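Local structure of putative drug/sodium antiporter (Escherichia coli, 4Z3N) at residues A[408-412]-A[413-417]; A[131-134]-A[135-138]; A[200-203]-A[204-208]. The protein is a MATE-family membrane transporter associated with transport of the genotoxin colibactin, and probably works as an antiporter. One frame throughout, in Å; residues are numbered along the deposited sequence.

Interaction 1 of 3, residues A[408-412]-A[413-417]; sequences LTLMR and HVFIS. With OLC ((2R)-2,3-dihydroxypropyl (9Z)-octadec-9-enoate), chain B.
H413 N donates to T409 O at 3.0 Å, an i to i+4 helix bond at the C-terminal end of helix 402-413. The helix ends here at a break within the predicted transmembrane span 404-428. L410 O accepts two amides. V414 N continues the i to i+4 pattern and lies 3.0 Å from L410 O. F415 N is also 3.0 Å from L410 O, and the two come from opposite faces of its carbonyl plane. The F415 bond spans five residues, a pi-type turn, and is the straighter of the two (161° against 144° at the hydrogen). The H413 ring adds a weak bond from ND1 to T409 O at 3.5 Å, so this carbonyl is held by both the backbone and the side chain of one residue. H413 O, beyond the last turn, accepts a hydrogen bond from O23 of the bound monoolein lipid at 2.9 Å. The lipid chain then runs past the edge of the imidazole, with C16 near the ring plane.

R412 and H413 lie side by side. CE1 of the imidazole sits at the guanidinium edge, beside NE and NH2, and the two planes are 81° apart. The bend of the arginine at chi3 turns its end toward the ring. R412 NH1 is hydrogen-bonded to S389 OG on helix 382-399, and S417 OG to A439 O on helix 432-453. These bonds tie the break to its neighbours.

The packing beyond is apolar. F415 lies against L410 and M411, with L410 CB 3.5 Å from F415 CE2. The bent M411 chain brings CE to the edge of that ring, beside CD2. One atom back along the same side chain, M411 SD is 4.2 Å from I416 CG1.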
ATOM      1  N   LEU A 408      -5.961 -15.128   0.575  1.00 26.85           N
ATOM      2  CA  LEU A 408      -4.627 -15.168   1.159  1.00 25.59           C
ATOM      3  C   LEU A 408      -4.454 -14.069   2.202  1.00 26.80           C
ATOM      4  O   LEU A 408      -3.772 -14.246   3.207  1.00 27.86           O
ATOM      5  CB  LEU A 408      -3.564 -15.057   0.067  1.00 27.18           C
ATOM      6  CG  LEU A 408      -3.394 -16.334  -0.769  1.00 25.34           C
ATOM      7  CD1 LEU A 408      -2.633 -16.063  -2.067  1.00 25.97           C
ATOM      8  CD2 LEU A 408      -2.717 -17.422   0.049  1.00 22.69           C
ATOM      9  N   THR A 409      -5.089 -12.933   1.976  1.00 28.09           N
ATOM     10  CA  THR A 409      -5.020 -11.850   2.940  1.00 26.54           C
ATOM     11  C   THR A 409      -5.815 -12.196   4.213  1.00 28.72           C
ATOM     12  O   THR A 409      -5.426 -11.833   5.322  1.00 29.96           O
ATOM     13  CB  THR A 409      -5.531 -10.557   2.324  1.00 24.02           C
ATOM     14  OG1 THR A 409      -4.772 -10.289   1.141  1.00 28.15           O
ATOM     15  CG2 THR A 409      -5.354  -9.402   3.288  1.00 25.61           C
ATOM     16  N   LEU A 410      -6.922 -12.907   4.046  1.00 29.32           N
ATOM     17  CA  LEU A 410      -7.742 -13.324   5.175  1.00 27.42           C
ATOM     18  C   LEU A 410      -7.030 -14.379   5.980  1.00 28.53           C
ATOM     19  O   LEU A 410      -7.098 -14.410   7.208  1.00 29.83           O
ATOM     20  CB  LEU A 410      -9.081 -13.865   4.694  1.00 26.56           C
ATOM     21  CG  LEU A 410     -10.078 -12.814   4.234  1.00 27.80           C
ATOM     22  CD1 LEU A 410     -11.315 -13.496   3.679  1.00 24.38           C
ATOM     23  CD2 LEU A 410     -10.416 -11.904   5.398  1.00 22.77           C
ATOM     24  N   MET A 411      -6.359 -15.260   5.258  1.00 32.18           N
ATOM     25  CA  MET A 411      -5.599 -16.338   5.854  1.00 29.44           C
ATOM     26  C   MET A 411      -4.431 -15.775   6.640  1.00 29.10           C
ATOM     27  O   MET A 411      -4.019 -16.357   7.634  1.00 33.48           O
ATOM     28  CB  MET A 411      -5.108 -17.301   4.774  1.00 29.39           C
ATOM     29  CG  MET A 411      -4.567 -18.624   5.309  1.00 42.01           C
ATOM     30  SD  MET A 411      -5.875 -19.713   5.911  1.00 52.38           S
ATOM     31  CE  MET A 411      -7.303 -18.829   5.283  1.00 31.53           C
ATOM     32  N   ARG A 412      -3.879 -14.652   6.186  1.00 30.20           N
ATOM     33  CA  ARG A 412      -2.740 -14.046   6.886  1.00 30.73           C
ATOM     34  C   ARG A 412      -3.138 -13.204   8.105  1.00 28.85           C
ATOM     35  O   ARG A 412      -2.525 -13.323   9.153  1.00 32.10           O
ATOM     36  CB  ARG A 412      -1.886 -13.198   5.927  1.00 25.93           C
ATOM     37  CG  ARG A 412      -0.495 -12.910   6.485  1.00 27.44           C
ATOM     38  CD  ARG A 412       0.437 -12.128   5.554  1.00 30.35           C
ATOM     39  NE  ARG A 412      -0.125 -10.867   5.066  1.00 32.37           N
ATOM     40  CZ  ARG A 412      -0.487 -10.644   3.800  1.00 29.80           C
ATOM     41  NH1 ARG A 412      -0.334 -11.599   2.893  1.00 23.99           N
ATOM     42  NH2 ARG A 412      -1.003  -9.465   3.441  1.00 26.23           N
ATOM     43  N   HIS A 413      -4.128 -12.327   7.959  1.00 32.18           N
ATOM     44  CA  HIS A 413      -4.494 -11.417   9.052  1.00 33.24           C
ATOM     45  C   HIS A 413      -5.667 -11.797   9.971  1.00 37.78           C
ATOM     46  O   HIS A 413      -5.839 -11.166  11.000  1.00 38.97           O
ATOM     47  CB  HIS A 413      -4.775 -10.027   8.474  1.00 32.98           C
ATOM     48  CG  HIS A 413      -3.562  -9.363   7.903  1.00 33.81           C
ATOM     49  ND1 HIS A 413      -3.240  -9.416   6.566  1.00 36.35           N
ATOM     50  CD2 HIS A 413      -2.566  -8.665   8.499  1.00 39.44           C
ATOM     51  CE1 HIS A 413      -2.110  -8.763   6.356  1.00 36.05           C
ATOM     52  NE2 HIS A 413      -1.681  -8.299   7.515  1.00 37.19           N
ATOM     53  N   VAL A 414      -6.470 -12.802   9.628  1.00 38.49           N
ATOM     54  CA  VAL A 414      -7.663 -13.097  10.438  1.00 36.50           C
ATOM     55  C   VAL A 414      -7.903 -14.567  10.828  1.00 36.74           C
ATOM     56  O   VAL A 414      -7.915 -14.890  12.006  1.00 40.97           O
ATOM     57  CB  VAL A 414      -8.940 -12.594   9.738  1.00 37.18           C
ATOM     58  CG1 VAL A 414     -10.163 -13.017  10.536  1.00 39.87           C
ATOM     59  CG2 VAL A 414      -8.904 -11.107   9.606  1.00 35.29           C
ATOM     60  N   PHE A 415      -8.122 -15.439   9.845  1.00 31.19           N
ATOM     61  CA  PHE A 415      -8.559 -16.818  10.091  1.00 36.25           C
ATOM     62  C   PHE A 415      -7.719 -17.691  11.052  1.00 37.42           C
ATOM     63  O   PHE A 415      -8.231 -18.642  11.649  1.00 38.49           O
ATOM     64  CB  PHE A 415      -8.664 -17.548   8.753  1.00 37.37           C
ATOM     65  CG  PHE A 415      -9.869 -17.152   7.942  1.00 39.74           C
ATOM     66  CD1 PHE A 415     -11.079 -16.878   8.567  1.00 33.70           C
ATOM     67  CD2 PHE A 415      -9.795 -17.054   6.559  1.00 31.52           C
ATOM     68  CE1 PHE A 415     -12.181 -16.512   7.824  1.00 34.51           C
ATOM     69  CE2 PHE A 415     -10.895 -16.695   5.821  1.00 30.32           C
ATOM     70  CZ  PHE A 415     -12.089 -16.417   6.446  1.00 31.82           C
ATOM     71  N   ILE A 416      -6.439 -17.380  11.194  1.00 35.34           N
ATOM     72  CA  ILE A 416      -5.527 -18.190  11.999  1.00 34.10           C
ATOM     73  C   ILE A 416      -5.117 -17.409  13.236  1.00 36.06           C
ATOM     74  O   ILE A 416      -5.188 -17.915  14.361  1.00 38.27           O
ATOM     75  CB  ILE A 416      -4.261 -18.643  11.216  1.00 38.91           C
ATOM     76  CG1 ILE A 416      -4.641 -19.443   9.967  1.00 34.51           C
ATOM     77  CG2 ILE A 416      -3.387 -19.536  12.099  1.00 35.38           C
ATOM     78  CD1 ILE A 416      -5.129 -20.838  10.283  1.00 36.58           C
ATOM     79  N   SER A 417      -4.601 -16.209  12.991  1.00 36.82           N
ATOM     80  CA  SER A 417      -4.129 -15.290  14.020  1.00 32.13           C
ATOM     81  C   SER A 417      -5.068 -15.101  15.207  1.00 39.35           C
ATOM     82  O   SER A 417      -4.639 -15.226  16.359  1.00 38.04           O
ATOM     83  CB  SER A 417      -3.857 -13.924  13.393  1.00 35.77           C
ATOM     84  OG  SER A 417      -2.710 -13.971  12.564  1.00 41.19           O
TER
HETATM   85  C18 OLC B 501       0.927  -6.109   4.684  1.00 31.73           C
HETATM   86  C10 OLC B 501       5.064 -10.034  11.377  1.00 35.79           C
HETATM   87  C9  OLC B 501       5.186  -8.699  11.523  1.00 46.91           C
HETATM   88  C17 OLC B 501       1.816  -6.562   5.824  1.00 34.66           C
HETATM   89  C11 OLC B 501       3.748 -10.659  10.957  1.00 43.43           C
HETATM   90  C8  OLC B 501       6.052  -8.146  12.644  1.00 47.11           C
HETATM   91  C24 OLC B 501      -2.629 -10.518  14.201  1.00 47.34           C
HETATM   92  C16 OLC B 501       1.191  -7.769   6.487  1.00 36.84           C
HETATM   93  C12 OLC B 501       2.657  -9.619  10.737  1.00 49.80           C
HETATM   94  C7  OLC B 501       6.142  -6.631  12.601  1.00 44.03           C
HETATM   95  C15 OLC B 501       2.114  -8.321   7.567  1.00 39.07           C
HETATM   96  C13 OLC B 501       1.860  -9.965   9.478  1.00 45.87           C
HETATM   97  C6  OLC B 501       4.878  -5.999  13.150  1.00 43.76           C
HETATM   98  C14 OLC B 501       1.292  -8.743   8.778  1.00 45.13           C
HETATM   99  C5  OLC B 501       4.469  -6.653  14.454  1.00 37.86           C
HETATM  100  C4  OLC B 501       2.991  -6.402  14.713  1.00 41.27           C
HETATM  101  C3  OLC B 501       2.173  -6.731  13.480  1.00 49.31           C
HETATM  102  C2  OLC B 501       0.703  -6.912  13.809  1.00 41.76           C
HETATM  103  C21 OLC B 501      -1.134  -9.845  12.323  1.00 48.14           C
HETATM  104  C1  OLC B 501       0.058  -7.860  12.806  1.00 53.05           C
HETATM  105  C22 OLC B 501      -2.431 -10.542  12.696  1.00 51.99           C
HETATM  106  O19 OLC B 501       0.459  -7.944  11.654  1.00 60.14           O
HETATM  107  O25 OLC B 501      -3.979 -10.218  14.490  1.00 43.36           O
HETATM  108  O23 OLC B 501      -3.520  -9.885  12.078  1.00 53.79           O
HETATM  109  O20 OLC B 501      -0.915  -8.777  13.229  1.00 52.09           O

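Interaction 2 of 3, residues A[131-134]-A[135-138]; sequences YVYA and QPLL
Y133 and L137 meet at a junction between two helices. Y133 is the first residue to leave helix 107-132 and also the N-cap position of helix 134-139, so a single residue separates the two. Y133 O accepts the amide of L137 at 3.0 Å. The placement of this oxygen is less sure, because the model puts it too near the leucine side chain. The next bond is clearer. L138 N reaches A134 O at 3.1 Å and is nearly straight (168° at the hydrogen).

The compact side is that of A134 and L138, both buried. The A134 methyl packs on Y155 of helix 149-159, and L138 on T152 of that helix. L138 CB also lies 3.4 Å from A134 O, alongside the backbone bond.

The looser side holds Y133, Q135 and P136. With CG beside the backbone N (chi1 -81°), the Y133 ring leads away from the new helix, and only its near edge carbon stays close. Y133 CD2 is 4.0 Å from P136 CG, which approaches the ring obliquely. Q135 is exposed. Its OE1 makes a weak hydrogen bond to R139 NH1, one turn further on. L137 lies between the two sides. It is exposed, yet it touches Y155, and its CG is 3.9 Å from Y133 CB, at the root of the tyrosine and not its ring.

P136 is the third residue of the short helix. Backbone nitrogens of this first turn have no carbonyl of the same helix four residues back, so its lack of an N-H breaks no helix bond. Proline in the first turn is a common feature of helix N-termini. Here it lies in the short helix 134-139, just after a predicted transmembrane helix in the N-terminal MatE range.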
ATOM      1  N   TYR A 131     -19.503  14.992   2.751  1.00 47.86           N
ATOM      2  CA  TYR A 131     -20.142  16.220   3.201  1.00 52.53           C
ATOM      3  C   TYR A 131     -21.288  15.995   4.189  1.00 58.09           C
ATOM      4  O   TYR A 131     -21.293  16.567   5.280  1.00 62.16           O
ATOM      5  CB  TYR A 131     -20.657  16.997   1.981  1.00 55.71           C
ATOM      6  CG  TYR A 131     -21.250  18.356   2.295  1.00 59.69           C
ATOM      7  CD1 TYR A 131     -22.519  18.703   1.842  1.00 58.30           C
ATOM      8  CD2 TYR A 131     -20.541  19.291   3.041  1.00 58.58           C
ATOM      9  CE1 TYR A 131     -23.067  19.944   2.120  1.00 55.96           C
ATOM     10  CE2 TYR A 131     -21.083  20.537   3.328  1.00 67.06           C
ATOM     11  CZ  TYR A 131     -22.346  20.858   2.863  1.00 65.42           C
ATOM     12  OH  TYR A 131     -22.887  22.095   3.143  1.00 65.62           O
ATOM     13  N   VAL A 132     -22.253  15.165   3.801  1.00 56.45           N
ATOM     14  CA  VAL A 132     -23.526  15.082   4.509  1.00 54.74           C
ATOM     15  C   VAL A 132     -23.388  14.317   5.811  1.00 56.93           C
ATOM     16  O   VAL A 132     -24.052  14.627   6.801  1.00 60.80           O
ATOM     17  CB  VAL A 132     -24.617  14.424   3.639  1.00 53.35           C
ATOM     18  CG1 VAL A 132     -24.734  15.137   2.289  1.00 49.37           C
ATOM     19  CG2 VAL A 132     -24.314  12.963   3.437  1.00 57.90           C
ATOM     20  N   TYR A 133     -22.527  13.310   5.809  1.00 58.41           N
ATOM     21  CA  TYR A 133     -22.254  12.550   7.020  1.00 63.62           C
ATOM     22  C   TYR A 133     -21.018  13.072   7.738  1.00 58.91           C
ATOM     23  O   TYR A 133     -20.525  12.438   8.664  1.00 58.82           O
ATOM     24  CB  TYR A 133     -22.134  11.059   6.706  1.00 68.19           C
ATOM     25  CG  TYR A 133     -23.492  10.402   6.582  1.00 75.32           C
ATOM     26  CD1 TYR A 133     -24.195  10.433   5.380  1.00 68.20           C
ATOM     27  CD2 TYR A 133     -24.092   9.788   7.678  1.00 79.38           C
ATOM     28  CE1 TYR A 133     -25.450   9.849   5.262  1.00 76.58           C
ATOM     29  CE2 TYR A 133     -25.347   9.199   7.572  1.00 88.90           C
ATOM     30  CZ  TYR A 133     -26.021   9.230   6.363  1.00 88.84           C
ATOM     31  OH  TYR A 133     -27.264   8.641   6.265  1.00 91.69           O
ATOM     32  N   ALA A 134     -20.511  14.216   7.283  1.00 58.67           N
ATOM     33  CA  ALA A 134     -19.315  14.841   7.867  1.00 56.93           C
ATOM     34  C   ALA A 134     -19.325  14.899   9.397  1.00 60.71           C
ATOM     35  O   ALA A 134     -18.356  14.505  10.045  1.00 61.73           O
ATOM     36  CB  ALA A 134     -19.133  16.252   7.301  1.00 46.60           C
ATOM     37  N   GLN A 135     -20.425  15.372   9.970  1.00 60.14           N
ATOM     38  CA  GLN A 135     -20.502  15.557  11.409  1.00 60.29           C
ATOM     39  C   GLN A 135     -20.331  14.231  12.178  1.00 68.16           C
ATOM     40  O   GLN A 135     -19.407  14.093  12.987  1.00 69.09           O
ATOM     41  CB  GLN A 135     -21.823  16.241  11.764  1.00 67.52           C
ATOM     42  CG  GLN A 135     -22.177  16.218  13.247  1.00 79.66           C
ATOM     43  CD  GLN A 135     -21.129  16.884  14.117  1.00 80.14           C
ATOM     44  OE1 GLN A 135     -21.106  16.702  15.334  1.00 80.30           O
ATOM     45  NE2 GLN A 135     -20.254  17.665  13.492  1.00 77.56           N
ATOM     46  N   PRO A 136     -21.199  13.238  11.907  1.00 67.42           N
ATOM     47  CA  PRO A 136     -21.072  11.942  12.593  1.00 69.14           C
ATOM     48  C   PRO A 136     -19.744  11.225  12.344  1.00 69.34           C
ATOM     49  O   PRO A 136     -19.175  10.650  13.284  1.00 70.98           O
ATOM     50  CB  PRO A 136     -22.233  11.122  12.020  1.00 64.08           C
ATOM     51  CG  PRO A 136     -22.650  11.829  10.784  1.00 67.39           C
ATOM     52  CD  PRO A 136     -22.378  13.275  11.027  1.00 64.86           C
ATOM     53  N   LEU A 137     -19.264  11.256  11.102  1.00 63.51           N
ATOM     54  CA  LEU A 137     -17.981  10.637  10.764  1.00 67.92           C
ATOM     55  C   LEU A 137     -16.868  11.183  11.657  1.00 68.14           C
ATOM     56  O   LEU A 137     -16.149  10.421  12.300  1.00 68.16           O
ATOM     57  CB  LEU A 137     -17.644  10.863   9.287  1.00 60.36           C
ATOM     58  CG  LEU A 137     -18.682  10.357   8.278  1.00 63.28           C
ATOM     59  CD1 LEU A 137     -18.238  10.640   6.850  1.00 62.09           C
ATOM     60  CD2 LEU A 137     -19.010   8.870   8.458  1.00 66.13           C
ATOM     61  N   LEU A 138     -16.753  12.506  11.707  1.00 67.84           N
ATOM     62  CA  LEU A 138     -15.758  13.177  12.538  1.00 67.61           C
ATOM     63  C   LEU A 138     -15.839  12.782  14.021  1.00 73.95           C
ATOM     64  O   LEU A 138     -14.821  12.764  14.723  1.00 69.00           O
ATOM     65  CB  LEU A 138     -15.903  14.693  12.390  1.00 62.97           C
ATOM     66  CG  LEU A 138     -15.185  15.308  11.190  1.00 58.19           C
ATOM     67  CD1 LEU A 138     -15.640  16.737  10.948  1.00 55.01           C
ATOM     68  CD2 LEU A 138     -13.676  15.243  11.405  1.00 55.49           C
TER

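Interaction 3 of 3, residues A[200-203]-A[204-208]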
ATOM      1  N   PRO A 200       8.339  26.376   2.257  1.00 50.44           N
ATOM      2  CA  PRO A 200       8.886  27.638   2.768  1.00 50.28           C
ATOM      3  C   PRO A 200       8.058  28.846   2.306  1.00 50.37           C
ATOM      4  O   PRO A 200       7.713  29.708   3.116  1.00 49.56           O
ATOM      5  CB  PRO A 200      10.304  27.678   2.180  1.00 50.68           C
ATOM      6  CG  PRO A 200      10.578  26.293   1.684  1.00 49.29           C
ATOM      7  CD  PRO A 200       9.268  25.696   1.337  1.00 45.15           C
ATOM      8  N   ILE A 201       7.717  28.880   1.020  1.00 44.45           N
ATOM      9  CA  ILE A 201       6.996  30.012   0.444  1.00 44.97           C
ATOM     10  C   ILE A 201       5.606  30.239   1.055  1.00 48.05           C
ATOM     11  O   ILE A 201       5.105  31.364   1.078  1.00 46.98           O
ATOM     12  CB  ILE A 201       6.833  29.843  -1.072  1.00 42.98           C
ATOM     13  CG1 ILE A 201       8.182  29.607  -1.743  1.00 41.86           C
ATOM     14  CG2 ILE A 201       6.167  31.052  -1.684  1.00 40.23           C
ATOM     15  CD1 ILE A 201       8.037  29.263  -3.206  1.00 45.59           C
ATOM     16  N   MET A 202       4.970  29.178   1.533  1.00 45.98           N
ATOM     17  CA  MET A 202       3.640  29.315   2.112  1.00 42.86           C
ATOM     18  C   MET A 202       3.721  29.852   3.513  1.00 43.00           C
ATOM     19  O   MET A 202       2.773  30.447   4.003  1.00 48.00           O
ATOM     20  CB  MET A 202       2.898  27.980   2.121  1.00 46.55           C
ATOM     21  CG  MET A 202       2.777  27.334   0.762  1.00 42.37           C
ATOM     22  SD  MET A 202       1.721  28.280  -0.343  1.00 46.54           S
ATOM     23  CE  MET A 202       2.169  27.539  -1.927  1.00 43.88           C
ATOM     24  N   ILE A 203       4.849  29.606   4.168  1.00 51.00           N
ATOM     25  CA  ILE A 203       5.080  30.075   5.535  1.00 51.66           C
ATOM     26  C   ILE A 203       5.537  31.543   5.590  1.00 52.62           C
ATOM     27  O   ILE A 203       5.204  32.281   6.517  1.00 52.77           O
ATOM     28  CB  ILE A 203       6.130  29.208   6.237  1.00 46.52           C
ATOM     29  CG1 ILE A 203       5.748  27.741   6.149  1.00 50.39           C
ATOM     30  CG2 ILE A 203       6.267  29.602   7.683  1.00 55.19           C
ATOM     31  CD1 ILE A 203       6.889  26.803   6.472  1.00 52.70           C
ATOM     32  N   PHE A 204       6.286  31.957   4.577  1.00 52.20           N
ATOM     33  CA  PHE A 204       7.051  33.193   4.630  1.00 56.03           C
ATOM     34  C   PHE A 204       6.475  34.239   3.685  1.00 57.78           C
ATOM     35  O   PHE A 204       6.145  35.344   4.116  1.00 63.48           O
ATOM     36  CB  PHE A 204       8.528  32.921   4.323  1.00 59.63           C
ATOM     37  CG  PHE A 204       9.215  32.069   5.361  1.00 52.11           C
ATOM     38  CD1 PHE A 204       8.882  32.183   6.701  1.00 53.32           C
ATOM     39  CD2 PHE A 204      10.174  31.142   4.991  1.00 56.78           C
ATOM     40  CE1 PHE A 204       9.501  31.393   7.661  1.00 56.06           C
ATOM     41  CE2 PHE A 204      10.797  30.349   5.940  1.00 59.07           C
ATOM     42  CZ  PHE A 204      10.460  30.470   7.277  1.00 55.98           C
ATOM     43  N   VAL A 205       6.408  33.927   2.395  1.00 49.42           N
ATOM     44  CA  VAL A 205       5.701  34.806   1.461  1.00 50.92           C
ATOM     45  C   VAL A 205       4.195  34.966   1.751  1.00 53.56           C
ATOM     46  O   VAL A 205       3.710  36.083   1.912  1.00 56.41           O
ATOM     47  CB  VAL A 205       5.829  34.322   0.023  1.00 49.89           C
ATOM     48  CG1 VAL A 205       5.176  35.325  -0.897  1.00 45.77           C
ATOM     49  CG2 VAL A 205       7.288  34.107  -0.343  1.00 52.50           C
ATOM     50  N   PHE A 206       3.462  33.854   1.802  1.00 54.19           N
ATOM     51  CA  PHE A 206       2.002  33.901   1.918  1.00 47.80           C
ATOM     52  C   PHE A 206       1.482  33.862   3.353  1.00 44.61           C
ATOM     53  O   PHE A 206       0.288  34.083   3.575  1.00 47.11           O
ATOM     54  CB  PHE A 206       1.368  32.753   1.107  1.00 43.42           C
ATOM     55  CG  PHE A 206       1.525  32.910  -0.382  1.00 40.56           C
ATOM     56  CD1 PHE A 206       2.589  32.330  -1.041  1.00 43.57           C
ATOM     57  CD2 PHE A 206       0.617  33.660  -1.118  1.00 39.88           C
ATOM     58  CE1 PHE A 206       2.750  32.484  -2.416  1.00 45.35           C
ATOM     59  CE2 PHE A 206       0.767  33.818  -2.488  1.00 43.47           C
ATOM     60  CZ  PHE A 206       1.840  33.229  -3.136  1.00 44.80           C
ATOM     61  N   ASP A 207       2.354  33.592   4.322  1.00 43.83           N
ATOM     62  CA  ASP A 207       1.922  33.597   5.726  1.00 50.73           C
ATOM     63  C   ASP A 207       0.728  32.651   5.974  1.00 48.73           C
ATOM     64  O   ASP A 207      -0.257  33.030   6.613  1.00 46.48           O
ATOM     65  CB  ASP A 207       1.548  35.026   6.136  1.00 52.02           C
ATOM     66  CG  ASP A 207       1.643  35.268   7.632  1.00 55.68           C
ATOM     67  OD1 ASP A 207       1.886  36.431   8.003  1.00 68.37           O
ATOM     68  OD2 ASP A 207       1.477  34.332   8.442  1.00 50.93           O
ATOM     69  N   PHE A 208       0.810  31.431   5.446  1.00 46.99           N
ATOM     70  CA  PHE A 208      -0.313  30.493   5.502  1.00 41.58           C
ATOM     71  C   PHE A 208      -0.227  29.444   6.623  1.00 47.01           C
ATOM     72  O   PHE A 208      -1.138  28.632   6.783  1.00 46.73           O
ATOM     73  CB  PHE A 208      -0.453  29.789   4.162  1.00 41.55           C
ATOM     74  CG  PHE A 208      -1.174  30.597   3.126  1.00 41.05           C
ATOM     75  CD1 PHE A 208      -1.926  31.699   3.494  1.00 37.94           C
ATOM     76  CD2 PHE A 208      -1.115  30.243   1.780  1.00 37.43           C
ATOM     77  CE1 PHE A 208      -2.606  32.443   2.535  1.00 38.78           C
ATOM     78  CE2 PHE A 208      -1.798  30.977   0.822  1.00 38.72           C
ATOM     79  CZ  PHE A 208      -2.551  32.085   1.204  1.00 35.11           C
TER
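F204 wraps back over P200 and I203, where helix 181-204 runs out into the loop before helix 209-232. Its CB is 3.5 Å from P200 O. CG stays near the same oxygen, and the ring then divides between two neighbours. CD2 keeps to the proline, 3.4 Å from P200 O, while CD1 lies by the I203 backbone. Farther out, CE1 meets the I203 methyl CG2 at 3.7 Å. I203 CB stands over one ring face, 4.2 Å from the centroid and 16° off the normal, a CH-pi contact. W56 of helix 28-56 also touches this phenylalanine, as well as P200 and I203.

The backbone uncoils beneath these side chains. F204 N makes a weak bond to P200 O. F206 N then reaches I201 O at 3.1 Å, spanning five residues, and F208 N reaches M202 O, spanning six. Both of these longer bonds run nearly along the C=O axis. D207, with positive phi (55°), turns the chain between them.

M202 is the buried residue of the group. Its chain bends at chi2 (-67°), and the sulfur lies near two rings. SD is 5.0 Å from the F206 centroid, in an oblique approach, and 5.3 Å from that of F208, at the ring edge. Both are Met-aromatic contacts. L215 and L219 of helix 209-232 pack on the methionine too, so it bridges the loop to the next helix. I201 CG2 touches V205 CG2, 3.5 Å away, and also the F206 ring.

No side-chain hydrogen bond or salt bridge joins the two segments. The turn therefore appears to depend on dispersion and sulfur-aromatic contacts, with backbone amides meeting the carbonyls of the last helical turn.

Overall arrangement
All three contacts sit at helix ends, but at different distances from the chain centre. Interaction 1 is nearest to it, its own centre about 17 Å away, and is partly buried in the C-terminal MatE range. Interaction 2 is partly buried in the N-terminal range, its centre about 32 Å from that of interaction 1. Interaction 3 is a surface contact on the opposite side of the chain centre from interaction 1. None of them touches another, and they hold different helices. Chemistry follows place. The inner break uses histidine, arginine and a lipid. The helix start of 131-138 relies on backbone bonds and small apolar contacts. The outer turn is mostly aromatic, with a methionine inside.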